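PDB 2HHG: hypothetical protein RPA3614 from Rhodopseudomonas palustris, which is of unknown function but has a rhodanese-like domain, consistent with a sulfurtransferase that moves sulfur from thiosulfate to cyanide. Local coordinates for residues R46-G59 with G120-E132. Numbering follows the deposited sequence.
Sequences RDPREIERDGKIPG and GFGAWRDAGGPIE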
ATOM      1  N   ARG A  46      -2.054   3.765   5.792  1.00  6.81           N
ATOM      2  CA  ARG A  46      -3.108   3.928   6.794  1.00  7.10           C
ATOM      3  C   ARG A  46      -3.190   5.336   7.371  1.00  7.42           C
ATOM      4  O   ARG A  46      -2.237   6.108   7.330  1.00  7.32           O
ATOM      5  CB  ARG A  46      -2.912   2.930   7.934  1.00  7.52           C
ATOM      6  CG  ARG A  46      -3.130   1.483   7.511  1.00  7.93           C
ATOM      7  CD  ARG A  46      -2.827   0.528   8.636  1.00  9.07           C
ATOM      8  NE  ARG A  46      -1.426   0.624   9.016  1.00  8.63           N
ATOM      9  CZ  ARG A  46      -0.923   0.213  10.174  1.00  8.85           C
ATOM     10  NH1 ARG A  46      -1.704  -0.354  11.083  1.00 10.25           N
ATOM     11  NH2 ARG A  46       0.370   0.359  10.408  1.00  8.96           N
ATOM     12  N   ASP A  47      -4.360   5.650   7.914  1.00  7.88           N
ATOM     13  CA  ASP A  47      -4.542   6.853   8.700  1.00  8.32           C
ATOM     14  C   ASP A  47      -3.636   6.747   9.941  1.00  8.17           C
ATOM     15  O   ASP A  47      -3.470   5.654  10.500  1.00  8.23           O
ATOM     16  CB  ASP A  47      -6.021   6.959   9.083  1.00  9.24           C
ATOM     17  CG  ASP A  47      -6.344   8.208   9.875  1.00 10.82           C
ATOM     18  OD1 ASP A  47      -6.025   8.264  11.079  1.00  9.20           O
ATOM     19  OD2 ASP A  47      -6.946   9.140   9.302  1.00 12.80           O
ATOM     20  N   PRO A  48      -3.032   7.869  10.378  1.00  8.48           N
ATOM     21  CA  PRO A  48      -2.129   7.824  11.535  1.00  9.06           C
ATOM     22  C   PRO A  48      -2.778   7.278  12.812  1.00  8.95           C
ATOM     23  O   PRO A  48      -2.080   6.746  13.680  1.00  9.76           O
ATOM     24  CB  PRO A  48      -1.730   9.296  11.723  1.00  9.25           C
ATOM     25  CG  PRO A  48      -2.806  10.075  11.038  1.00  9.51           C
ATOM     26  CD  PRO A  48      -3.154   9.241   9.853  1.00  9.05           C
ATOM     27  N   ARG A  49      -4.097   7.391  12.927  1.00  8.71           N
ATOM     28  CA  ARG A  49      -4.800   6.893  14.105  1.00  9.26           C
ATOM     29  C   ARG A  49      -4.882   5.362  14.114  1.00  9.71           C
ATOM     30  O   ARG A  49      -4.868   4.734  15.175  1.00 10.19           O
ATOM     31  CB  ARG A  49      -6.182   7.536  14.203  1.00  9.14           C
ATOM     32  CG  ARG A  49      -6.129   9.038  14.435  1.00  9.68           C
ATOM     33  CD  ARG A  49      -7.468   9.715  14.194  1.00 10.14           C
ATOM     34  NE  ARG A  49      -7.812   9.726  12.775  1.00  8.75           N
ATOM     35  CZ  ARG A  49      -8.858  10.362  12.255  1.00  9.50           C
ATOM     36  NH1 ARG A  49      -9.676  11.063  13.034  1.00  9.08           N
ATOM     37  NH2 ARG A  49      -9.070  10.311  10.950  1.00  9.95           N
ATOM     38  N   GLU A  50      -4.937   4.760  12.933  1.00  9.30           N
ATOM     39  CA  GLU A  50      -4.807   3.309  12.799  1.00  9.51           C
ATOM     40  C   GLU A  50      -3.406   2.859  13.219  1.00 10.07           C
ATOM     41  O   GLU A  50      -3.239   1.854  13.926  1.00 10.29           O
ATOM     42  CB  GLU A  50      -5.045   2.879  11.353  1.00  9.04           C
ATOM     43  CG  GLU A  50      -6.429   3.116  10.812  1.00  9.68           C
ATOM     44  CD  GLU A  50      -6.523   2.726   9.358  1.00 10.06           C
ATOM     45  OE1 GLU A  50      -6.206   3.557   8.484  1.00  9.16           O
ATOM     46  OE2 GLU A  50      -6.909   1.582   9.081  1.00 11.42           O
ATOM     47  N   ILE A  51      -2.397   3.591  12.758  1.00 10.50           N
ATOM     48  CA  ILE A  51      -1.000   3.270  13.051  1.00 11.75           C
ATOM     49  C   ILE A  51      -0.730   3.378  14.554  1.00 12.75           C
ATOM     50  O   ILE A  51      -0.100   2.492  15.150  1.00 13.31           O
ATOM     51  CB  ILE A  51      -0.034   4.179  12.251  1.00 11.34           C
ATOM     52  CG1 ILE A  51      -0.294   4.057  10.741  1.00 11.89           C
ATOM     53  CG2 ILE A  51       1.428   3.850  12.586  1.00 12.19           C
ATOM     54  CD1 ILE A  51       0.497   5.029   9.880  1.00 12.79           C
ATOM     55  N   GLU A  52      -1.233   4.443  15.171  1.00 13.54           N
ATOM     56  CA  GLU A  52      -1.066   4.618  16.614  1.00 15.10           C
ATOM     57  C   GLU A  52      -1.675   3.457  17.401  1.00 15.39           C
ATOM     58  O   GLU A  52      -1.055   2.953  18.345  1.00 15.86           O
ATOM     59  CB  GLU A  52      -1.636   5.958  17.084  1.00 15.54           C
ATOM     60  CG  GLU A  52      -1.462   6.192  18.590  1.00 18.32           C
ATOM     61  CD  GLU A  52      -1.854   7.586  19.038  1.00 21.65           C
ATOM     62  OE1 GLU A  52      -2.370   8.370  18.214  1.00 23.54           O
ATOM     63  OE2 GLU A  52      -1.634   7.896  20.227  1.00 23.99           O
ATOM     64  N   ARG A  53      -2.863   3.018  16.995  1.00 15.76           N
ATOM     65  CA  ARG A  53      -3.577   1.953  17.694  1.00 16.10           C
ATOM     66  C   ARG A  53      -2.904   0.587  17.550  1.00 15.66           C
ATOM     67  O   ARG A  53      -2.730  -0.137  18.538  1.00 16.13           O
ATOM     68  CB  ARG A  53      -5.027   1.887  17.198  1.00 16.56           C
ATOM     69  CG  ARG A  53      -5.897   0.841  17.893  1.00 18.24           C
ATOM     70  CD  ARG A  53      -7.239   0.652  17.195  1.00 21.72           C
ATOM     71  NE  ARG A  53      -7.085   0.264  15.794  1.00 24.34           N
ATOM     72  CZ  ARG A  53      -7.404   1.030  14.753  1.00 25.11           C
ATOM     73  NH1 ARG A  53      -7.918   2.243  14.929  1.00 26.38           N
ATOM     74  NH2 ARG A  53      -7.212   0.574  13.525  1.00 23.89           N
ATOM     75  N   ASP A  54      -2.508   0.253  16.325  1.00 15.01           N
ATOM     76  CA  ASP A  54      -2.128  -1.117  15.987  1.00 14.93           C
ATOM     77  C   ASP A  54      -0.631  -1.356  15.802  1.00 14.31           C
ATOM     78  O   ASP A  54      -0.189  -2.508  15.757  1.00 14.74           O
ATOM     79  CB  ASP A  54      -2.883  -1.565  14.730  1.00 15.06           C
ATOM     80  CG  ASP A  54      -4.383  -1.672  14.952  1.00 16.42           C
ATOM     81  OD1 ASP A  54      -4.800  -2.098  16.051  1.00 18.27           O
ATOM     82  OD2 ASP A  54      -5.145  -1.341  14.020  1.00 16.85           O
ATOM     83  N   GLY A  55       0.145  -0.284  15.700  1.00 13.12           N
ATOM     84  CA  GLY A  55       1.557  -0.394  15.350  1.00 12.39           C
ATOM     85  C   GLY A  55       1.747  -0.464  13.845  1.00 11.05           C
ATOM     86  O   GLY A  55       0.792  -0.276  13.079  1.00 10.99           O
ATOM     87  N   LYS A  56       2.978  -0.748  13.422  1.00 10.66           N
ATOM     88  CA  LYS A  56       3.350  -0.704  12.011  1.00 10.54           C
ATOM     89  C   LYS A  56       4.459  -1.701  11.678  1.00 10.17           C
ATOM     90  O   LYS A  56       5.101  -2.284  12.568  1.00 10.22           O
ATOM     91  CB  LYS A  56       3.802   0.711  11.638  1.00 10.86           C
ATOM     92  CG  LYS A  56       5.069   1.174  12.345  1.00 12.50           C
ATOM     93  CD  LYS A  56       5.396   2.599  11.963  1.00 15.24           C
ATOM     94  CE  LYS A  56       6.492   3.157  12.846  1.00 17.94           C
ATOM     95  NZ  LYS A  56       6.842   4.550  12.470  1.00 20.05           N
ATOM     96  N   ILE A  57       4.691  -1.891  10.386  1.00  9.47           N
ATOM     97  CA  ILE A  57       5.806  -2.695   9.923  1.00  9.25           C
ATOM     98  C   ILE A  57       7.088  -1.878  10.120  1.00  9.23           C
ATOM     99  O   ILE A  57       7.170  -0.739   9.666  1.00  9.08           O
ATOM    100  CB  ILE A  57       5.600  -3.098   8.451  1.00  8.91           C
ATOM    101  CG1 ILE A  57       4.381  -4.023   8.342  1.00  9.49           C
ATOM    102  CG2 ILE A  57       6.846  -3.769   7.901  1.00  9.87           C
ATOM    103  CD1 ILE A  57       4.005  -4.425   6.921  1.00  9.88           C
ATOM    104  N   PRO A  58       8.082  -2.437  10.837  1.00  9.71           N
ATOM    105  CA  PRO A  58       9.306  -1.681  11.091  1.00  9.82           C
ATOM    106  C   PRO A  58       9.970  -1.190   9.815  1.00 10.00           C
ATOM    107  O   PRO A  58      10.084  -1.927   8.836  1.00 10.02           O
ATOM    108  CB  PRO A  58      10.196  -2.692  11.826  1.00  9.95           C
ATOM    109  CG  PRO A  58       9.239  -3.630  12.473  1.00 10.55           C
ATOM    110  CD  PRO A  58       8.120  -3.762  11.483  1.00  9.94           C
ATOM    111  N   GLY A  59      10.376   0.071   9.829  1.00 10.59           N
ATOM    112  CA  GLY A  59      11.088   0.642   8.702  1.00 11.02           C
ATOM    113  C   GLY A  59      10.187   1.079   7.558  1.00 10.60           C
ATOM    114  O   GLY A  59      10.682   1.553   6.539  1.00 12.28           O
ATOM    115  N   GLY A 120      -3.345  -7.233   4.382  1.00 10.52           N
ATOM    116  CA  GLY A 120      -2.904  -6.046   5.107  1.00  9.92           C
ATOM    117  C   GLY A 120      -2.188  -6.312   6.418  1.00  9.84           C
ATOM    118  O   GLY A 120      -1.702  -7.424   6.678  1.00 10.26           O
ATOM    119  N   PHE A 121      -2.134  -5.278   7.247  1.00  9.66           N
ATOM    120  CA  PHE A 121      -1.481  -5.362   8.535  1.00 10.46           C
ATOM    121  C   PHE A 121      -2.197  -6.331   9.473  1.00 10.43           C
ATOM    122  O   PHE A 121      -1.561  -6.943  10.327  1.00 10.47           O
ATOM    123  CB  PHE A 121      -1.373  -3.976   9.171  1.00 10.66           C
ATOM    124  CG  PHE A 121      -0.441  -3.929  10.342  1.00 11.52           C
ATOM    125  CD1 PHE A 121       0.924  -4.143  10.169  1.00 13.27           C
ATOM    126  CD2 PHE A 121      -0.922  -3.679  11.619  1.00 13.21           C
ATOM    127  CE1 PHE A 121       1.797  -4.105  11.261  1.00 13.98           C
ATOM    128  CE2 PHE A 121      -0.055  -3.639  12.710  1.00 14.90           C
ATOM    129  CZ  PHE A 121       1.301  -3.846  12.527  1.00 14.35           C
ATOM    130  N   GLY A 122      -3.511  -6.478   9.312  1.00 10.38           N
ATOM    131  CA  GLY A 122      -4.277  -7.450  10.096  1.00 11.30           C
ATOM    132  C   GLY A 122      -3.744  -8.866   9.921  1.00 11.33           C
ATOM    133  O   GLY A 122      -3.500  -9.578  10.907  1.00 11.61           O
ATOM    134  N   ALA A 123      -3.543  -9.273   8.672  1.00 11.55           N
ATOM    135  CA  ALA A 123      -2.975 -10.590   8.370  1.00 11.88           C
ATOM    136  C   ALA A 123      -1.514 -10.712   8.810  1.00 11.69           C
ATOM    137  O   ALA A 123      -1.084 -11.768   9.286  1.00 12.69           O
ATOM    138  CB  ALA A 123      -3.107 -10.893   6.893  1.00 11.73           C
ATOM    139  N   TRP A 124      -0.759  -9.627   8.639  1.00 11.26           N
ATOM    140  CA  TRP A 124       0.631  -9.542   9.094  1.00 11.05           C
ATOM    141  C   TRP A 124       0.721  -9.808  10.597  1.00 11.62           C
ATOM    142  O   TRP A 124       1.519 -10.639  11.044  1.00 11.93           O
ATOM    143  CB  TRP A 124       1.177  -8.154   8.761  1.00  9.91           C
ATOM    144  CG  TRP A 124       2.615  -7.903   9.105  1.00  9.08           C
ATOM    145  CD1 TRP A 124       3.120  -7.573  10.327  1.00  9.41           C
ATOM    146  CD2 TRP A 124       3.716  -7.876   8.192  1.00  7.92           C
ATOM    147  NE1 TRP A 124       4.476  -7.380  10.242  1.00  9.16           N
ATOM    148  CE2 TRP A 124       4.867  -7.560   8.942  1.00  8.28           C
ATOM    149  CE3 TRP A 124       3.844  -8.105   6.816  1.00  8.76           C
ATOM    150  CZ2 TRP A 124       6.127  -7.452   8.360  1.00  8.71           C
ATOM    151  CZ3 TRP A 124       5.093  -7.995   6.239  1.00  8.85           C
ATOM    152  CH2 TRP A 124       6.219  -7.676   7.010  1.00  8.61           C
ATOM    153  N   ARG A 125      -0.094  -9.096  11.369  1.00 12.80           N
ATOM    154  CA  ARG A 125      -0.177  -9.287  12.817  1.00 14.57           C
ATOM    155  C   ARG A 125      -0.606 -10.705  13.205  1.00 14.87           C
ATOM    156  O   ARG A 125      -0.019 -11.309  14.115  1.00 15.29           O
ATOM    157  CB  ARG A 125      -1.135  -8.260  13.415  1.00 15.00           C
ATOM    158  CG  ARG A 125      -1.284  -8.336  14.925  1.00 17.66           C
ATOM    159  CD  ARG A 125      -2.120  -7.184  15.449  1.00 21.46           C
ATOM    160  NE  ARG A 125      -3.459  -7.170  14.862  1.00 24.03           N
ATOM    161  CZ  ARG A 125      -4.311  -6.151  14.953  1.00 25.27           C
ATOM    162  NH1 ARG A 125      -3.977  -5.048  15.612  1.00 25.46           N
ATOM    163  NH2 ARG A 125      -5.506  -6.238  14.382  1.00 26.23           N
ATOM    164  N   ASP A 126      -1.618 -11.231  12.520  1.00 15.49           N
ATOM    165  CA  ASP A 126      -2.115 -12.580  12.800  1.00 16.30           C
ATOM    166  C   ASP A 126      -1.034 -13.643  12.598  1.00 16.18           C
ATOM    167  O   ASP A 126      -1.002 -14.643  13.315  1.00 16.37           O
ATOM    168  CB  ASP A 126      -3.337 -12.903  11.937  1.00 17.05           C
ATOM    169  CG  ASP A 126      -4.582 -12.137  12.360  1.00 19.20           C
ATOM    170  OD1 ASP A 126      -4.619 -11.596  13.488  1.00 22.10           O
ATOM    171  OD2 ASP A 126      -5.529 -12.077  11.549  1.00 22.96           O
ATOM    172  N   ALA A 127      -0.150 -13.411  11.630  1.00 15.78           N
ATOM    173  CA  ALA A 127       0.942 -14.331  11.319  1.00 15.68           C
ATOM    174  C   ALA A 127       2.155 -14.146  12.236  1.00 15.40           C
ATOM    175  O   ALA A 127       3.134 -14.894  12.137  1.00 15.94           O
ATOM    176  CB  ALA A 127       1.349 -14.177   9.861  1.00 15.89           C
ATOM    177  N   GLY A 128       2.084 -13.158  13.123  1.00 14.68           N
ATOM    178  CA  GLY A 128       3.169 -12.855  14.050  1.00 14.20           C
ATOM    179  C   GLY A 128       4.333 -12.126  13.404  1.00 13.53           C
ATOM    180  O   GLY A 128       5.469 -12.237  13.863  1.00 13.75           O
ATOM    181  N   GLY A 129       4.053 -11.358  12.349  1.00 12.66           N
ATOM    182  CA  GLY A 129       5.088 -10.576  11.669  1.00 12.09           C
ATOM    183  C   GLY A 129       5.716  -9.505  12.544  1.00 11.67           C
ATOM    184  O   GLY A 129       5.134  -9.112  13.556  1.00 12.38           O
ATOM    185  N   PRO A 130       6.921  -9.036  12.172  1.00 11.18           N
ATOM    186  CA  PRO A 130       7.592  -7.957  12.906  1.00 11.42           C
ATOM    187  C   PRO A 130       6.700  -6.724  13.066  1.00 11.53           C
ATOM    188  O   PRO A 130       6.106  -6.254  12.089  1.00 11.08           O
ATOM    189  CB  PRO A 130       8.801  -7.635  12.021  1.00 11.43           C
ATOM    190  CG  PRO A 130       9.085  -8.916  11.308  1.00 11.52           C
ATOM    191  CD  PRO A 130       7.735  -9.521  11.043  1.00 11.01           C
ATOM    192  N   ILE A 131       6.593  -6.216  14.290  1.00 12.12           N
ATOM    193  CA  ILE A 131       5.767  -5.042  14.569  1.00 13.49           C
ATOM    194  C   ILE A 131       6.529  -4.039  15.423  1.00 13.78           C
ATOM    195  O   ILE A 131       7.200  -4.409  16.397  1.00 13.93           O
ATOM    196  CB  ILE A 131       4.426  -5.411  15.260  1.00 13.93           C
ATOM    197  CG1 ILE A 131       3.526  -6.210  14.313  1.00 15.61           C
ATOM    198  CG2 ILE A 131       3.683  -4.152  15.730  1.00 14.44           C
ATOM    199  CD1 ILE A 131       2.280  -6.774  14.976  1.00 18.60           C
ATOM    200  N   GLU A 132       6.424  -2.772  15.039  1.00 14.11           N
ATOM    201  CA  GLU A 132       6.892  -1.660  15.852  1.00 15.01           C
ATOM    202  C   GLU A 132       5.683  -0.918  16.411  1.00 15.17           C
ATOM    203  O   GLU A 132       4.763  -0.557  15.670  1.00 15.24           O
ATOM    204  CB  GLU A 132       7.753  -0.715  15.018  1.00 15.49           C
ATOM    205  CG  GLU A 132       8.149   0.565  15.747  1.00 17.36           C
ATOM    206  CD  GLU A 132       8.907   1.533  14.867  1.00 20.83           C
ATOM    207  OE1 GLU A 132       9.391   1.114  13.797  1.00 21.03           O
ATOM    208  OE2 GLU A 132       9.019   2.716  15.250  1.00 22.89           O
TER
HETATM  209  O   HOH W   1       9.901   2.067  11.620  1.00 18.93           O
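Lys56 and Glu132 pair through their backbones in this rhodanese-like domain, joining the loop after helix 48-54 to the chain's tail beyond helix 120-126. Glu132 N gives a nearly straight bond to Lys56 O (2.8 Å, 175°), and Lys56 N returns a more bent one to Glu132 O (2.9 Å). Their long, oppositely charged side chains run side by side, ending in a long salt bridge. At the helix end, Asp54 OD1 receives a weak bond from Arg125 NH1 at 3.1 Å, carboxylate and guanidinium planes almost perpendicular; Arg53 holds the same carboxylate, so the acid sits between two bases. Gly55 suits the turn between: its phi is positive, and a CB would also collide with Glu132 O. Its carbonyl O accepts Arg46 NH2 at 2.8 Å on an in-plane lone pair, while Asp44 also takes that nitrogen in a salt bridge. Thus fixed, the guanidinium lies off-centre over one face of Phe121, a cation-pi contact with the planes 37° apart; Asp54 O meets the ring's edge. Further out, Trp124 is wide enough to floor Ile57, and its NE1 binds Pro130 O at 2.7 Å, tying helix to tail. A leucine in its place would probably leave Pro130 O without this donor and Ile57 without its flat support. With CG1 anti to its carbonyl carbon (chi1 -65°), Ile57 sets CD1 3.5 Å from the centroid of the Trp124 six-membered ring, directly over the face.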